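Local coordinates for protein triosephosphate isomerase (Toxoplasma gondii, PDB 5UPR) that probably interconverts D-glyceraldehyde 3-phosphate and dihydroxyacetone phosphate as a homodimeric enzyme of glycolysis and gluconeogenesis, at residues 66-72 with 95-100. Sequence-based numbering, arbitrary orientation.
Sequences QVAAQDS and IPWVVL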
ATOM      1  N   GLN A  66       1.369  19.328   6.412  1.00 74.96           N
ATOM      2  CA  GLN A  66       1.155  18.682   5.139  1.00 74.74           C
ATOM      3  C   GLN A  66       0.991  17.191   5.367  1.00 71.39           C
ATOM      4  O   GLN A  66       1.389  16.659   6.387  1.00 68.35           O
ATOM      5  CB  GLN A  66       2.335  18.983   4.235  1.00 77.45           C
ATOM      6  CG  GLN A  66       2.493  20.453   3.859  1.00 82.08           C
ATOM      7  CD  GLN A  66       3.453  20.633   2.731  1.00 85.98           C
ATOM      8  OE1 GLN A  66       4.627  20.450   2.895  1.00 86.67           O
ATOM      9  NE2 GLN A  66       2.935  20.928   1.549  1.00 88.89           N
ATOM     10  N   VAL A  67       0.421  16.518   4.371  1.00 24.20           N
ATOM     11  CA  VAL A  67       0.151  15.071   4.492  1.00 24.18           C
ATOM     12  C   VAL A  67       1.120  14.283   3.622  1.00 22.70           C
ATOM     13  O   VAL A  67       1.620  14.784   2.614  1.00 23.63           O
ATOM     14  CB  VAL A  67      -1.289  14.693   4.195  1.00 26.37           C
ATOM     15  CG1 VAL A  67      -2.223  15.560   5.009  1.00 28.72           C
ATOM     16  CG2 VAL A  67      -1.617  14.931   2.725  1.00 28.77           C
ATOM     17  N   ALA A  68       1.380  13.053   4.027  1.00 22.04           N
ATOM     18  CA  ALA A  68       2.233  12.103   3.312  1.00 21.44           C
ATOM     19  C   ALA A  68       1.613  10.721   3.194  1.00 21.83           C
ATOM     20  O   ALA A  68       0.898  10.304   4.100  1.00 22.29           O
ATOM     21  CB  ALA A  68       3.557  11.941   4.023  1.00 20.85           C
ATOM     22  N   ALA A  69       1.966   9.979   2.146  1.00 19.85           N
ATOM     23  CA  ALA A  69       1.737   8.556   2.169  1.00 19.25           C
ATOM     24  C   ALA A  69       2.948   7.873   2.785  1.00 18.67           C
ATOM     25  O   ALA A  69       4.064   8.394   2.717  1.00 18.56           O
ATOM     26  CB  ALA A  69       1.487   8.034   0.719  1.00 19.37           C
ATOM     27  N   GLN A  70       2.745   6.655   3.316  1.00 18.44           N
ATOM     28  CA  GLN A  70       3.809   5.846   3.957  1.00 18.10           C
ATOM     29  C   GLN A  70       4.666   5.010   2.993  1.00 20.37           C
ATOM     30  O   GLN A  70       5.605   4.320   3.474  1.00 20.16           O
ATOM     31  CB  GLN A  70       3.164   4.915   5.008  1.00 18.04           C
ATOM     32  CG  GLN A  70       2.576   5.638   6.219  1.00 17.76           C
ATOM     33  CD  GLN A  70       1.885   4.691   7.219  1.00 19.12           C
ATOM     34  OE1 GLN A  70       2.146   3.444   7.212  1.00 18.57           O
ATOM     35  NE2 GLN A  70       1.035   5.263   8.101  1.00 17.69           N
ATOM     36  N   ASP A  71       4.339   5.041   1.681  1.00 21.21           N
ATOM     37  CA  ASP A  71       5.060   4.272   0.655  1.00 21.55           C
ATOM     38  C   ASP A  71       4.545   4.806  -0.655  1.00 22.12           C
ATOM     39  O   ASP A  71       3.530   5.525  -0.697  1.00 22.21           O
ATOM     40  CB  ASP A  71       4.733   2.784   0.763  1.00 22.50           C
ATOM     41  CG  ASP A  71       5.558   1.871  -0.171  1.00 21.09           C
ATOM     42  OD1 ASP A  71       6.689   2.189  -0.591  1.00 20.26           O
ATOM     43  OD2 ASP A  71       4.995   0.797  -0.524  1.00 20.97           O
ATOM     44  N   SER A  72       5.281   4.487  -1.720  1.00 21.12           N
ATOM     45  CA  SER A  72       4.922   4.890  -3.085  1.00 21.10           C
ATOM     46  C   SER A  72       5.498   3.847  -4.055  1.00 20.17           C
ATOM     47  O   SER A  72       6.582   3.346  -3.790  1.00 20.67           O
ATOM     48  CB  SER A  72       5.613   6.245  -3.270  1.00 22.46           C
ATOM     49  OG  SER A  72       5.157   6.795  -4.397  1.00 26.22           O
ATOM     50  N   ILE A  95      -1.362  15.072  -2.537  1.00 25.38           N
ATOM     51  CA  ILE A  95      -0.549  14.628  -1.432  1.00 24.43           C
ATOM     52  C   ILE A  95       0.888  15.035  -1.769  1.00 24.16           C
ATOM     53  O   ILE A  95       1.434  14.523  -2.749  1.00 22.75           O
ATOM     54  CB  ILE A  95      -0.685  13.108  -1.260  1.00 23.02           C
ATOM     55  CG1 ILE A  95      -2.140  12.737  -0.937  1.00 23.43           C
ATOM     56  CG2 ILE A  95       0.286  12.617  -0.170  1.00 22.74           C
ATOM     57  CD1 ILE A  95      -2.480  11.271  -1.148  1.00 23.05           C
ATOM     58  N   PRO A  96       1.510  15.946  -0.953  1.00 25.18           N
ATOM     59  CA  PRO A  96       2.831  16.450  -1.406  1.00 24.92           C
ATOM     60  C   PRO A  96       4.038  15.612  -1.001  1.00 24.33           C
ATOM     61  O   PRO A  96       5.079  15.788  -1.631  1.00 24.06           O
ATOM     62  CB  PRO A  96       2.922  17.849  -0.799  1.00 26.73           C
ATOM     63  CG  PRO A  96       1.921  17.853   0.330  1.00 26.54           C
ATOM     64  CD  PRO A  96       0.912  16.781   0.105  1.00 25.42           C
ATOM     65  N   TRP A  97       3.901  14.677  -0.040  1.00 23.78           N
ATOM     66  CA  TRP A  97       5.023  13.946   0.501  1.00 23.38           C
ATOM     67  C   TRP A  97       4.804  12.449   0.473  1.00 23.59           C
ATOM     68  O   TRP A  97       3.679  11.977   0.597  1.00 23.23           O
ATOM     69  CB  TRP A  97       5.314  14.337   1.967  1.00 23.18           C
ATOM     70  CG  TRP A  97       5.903  15.680   2.112  1.00 23.92           C
ATOM     71  CD1 TRP A  97       5.218  16.825   2.236  1.00 24.69           C
ATOM     72  CD2 TRP A  97       7.289  16.037   2.189  1.00 24.55           C
ATOM     73  NE1 TRP A  97       6.060  17.881   2.359  1.00 25.21           N
ATOM     74  CE2 TRP A  97       7.346  17.446   2.293  1.00 25.30           C
ATOM     75  CE3 TRP A  97       8.483  15.316   2.130  1.00 25.04           C
ATOM     76  CZ2 TRP A  97       8.532  18.156   2.359  1.00 25.72           C
ATOM     77  CZ3 TRP A  97       9.697  16.019   2.181  1.00 24.63           C
ATOM     78  CH2 TRP A  97       9.702  17.410   2.310  1.00 26.10           C
ATOM     79  N   VAL A  98       5.910  11.716   0.393  1.00 22.40           N
ATOM     80  CA  VAL A  98       5.931  10.288   0.627  1.00 21.82           C
ATOM     81  C   VAL A  98       7.126   9.882   1.517  1.00 20.41           C
ATOM     82  O   VAL A  98       8.198  10.486   1.408  1.00 20.02           O
ATOM     83  CB  VAL A  98       6.015   9.477  -0.671  1.00 22.76           C
ATOM     84  CG1 VAL A  98       4.696   9.647  -1.403  1.00 25.95           C
ATOM     85  CG2 VAL A  98       7.203   9.837  -1.561  1.00 23.01           C
ATOM     86  N   VAL A  99       6.914   8.842   2.328  1.00 18.64           N
ATOM     87  CA  VAL A  99       7.975   8.171   3.068  1.00 18.09           C
ATOM     88  C   VAL A  99       8.446   6.985   2.268  1.00 18.20           C
ATOM     89  O   VAL A  99       7.612   6.152   1.836  1.00 17.14           O
ATOM     90  CB  VAL A  99       7.459   7.688   4.433  1.00 18.16           C
ATOM     91  CG1 VAL A  99       8.566   6.981   5.222  1.00 18.36           C
ATOM     92  CG2 VAL A  99       6.823   8.880   5.256  1.00 18.65           C
ATOM     93  N   LEU A 100       9.770   6.889   2.025  1.00 18.14           N
ATOM     94  CA  LEU A 100      10.320   5.759   1.244  1.00 18.33           C
ATOM     95  C   LEU A 100      11.489   5.128   1.940  1.00 17.78           C
ATOM     96  O   LEU A 100      12.306   5.830   2.596  1.00 18.10           O
ATOM     97  CB  LEU A 100      10.742   6.281  -0.130  1.00 19.19           C
ATOM     98  CG  LEU A 100       9.573   6.566  -1.091  1.00 20.37           C
ATOM     99  CD1 LEU A 100      10.059   7.068  -2.447  1.00 20.66           C
ATOM    100  CD2 LEU A 100       8.752   5.302  -1.304  1.00 20.37           C
TER
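The indole of W97 meets Q66 at its edge, where NE1 donates a hydrogen bond to OE1 of Q66 (3.0 Å). This bond joins two neighbouring parallel strands of the TIM barrel, 65-69 and 97-100, which are linked through helix 87-92 in a beta-alpha-beta crossover. The oxygen lies only 6° out of the ring plane, whereas NE1 sits well above the plane of the amide, which stands nearly perpendicular to the indole. Since Q66 is poorly ordered, this grip may be loose; F11 packs edge-to-face with the same indole. The ladder between the strands is short: N of A69 donates to O of W97 (3.1 Å), and N of V99 to O of A69 (2.9 Å). A68 and W97 face one side of the sheet, their CB atoms 3.6 Å apart. On the other side A69 CB approaches V98 CG1, and I90 of the crossover helix packs against V98. P96 leads into the second strand and lays CD 3.3 Å from O of V67. Beyond the ladder, residues 70-72 continue as loop alongside V98-L100, and Q70 OE1 accepts a hydrogen bond from G83 of the second subunit, tying this barrel rim to the dimer interface. D71 forms salt bridges through OD1 with K123 and through OD2 with R105, while its OD1 rests 3.8 Å from CD2 of L100.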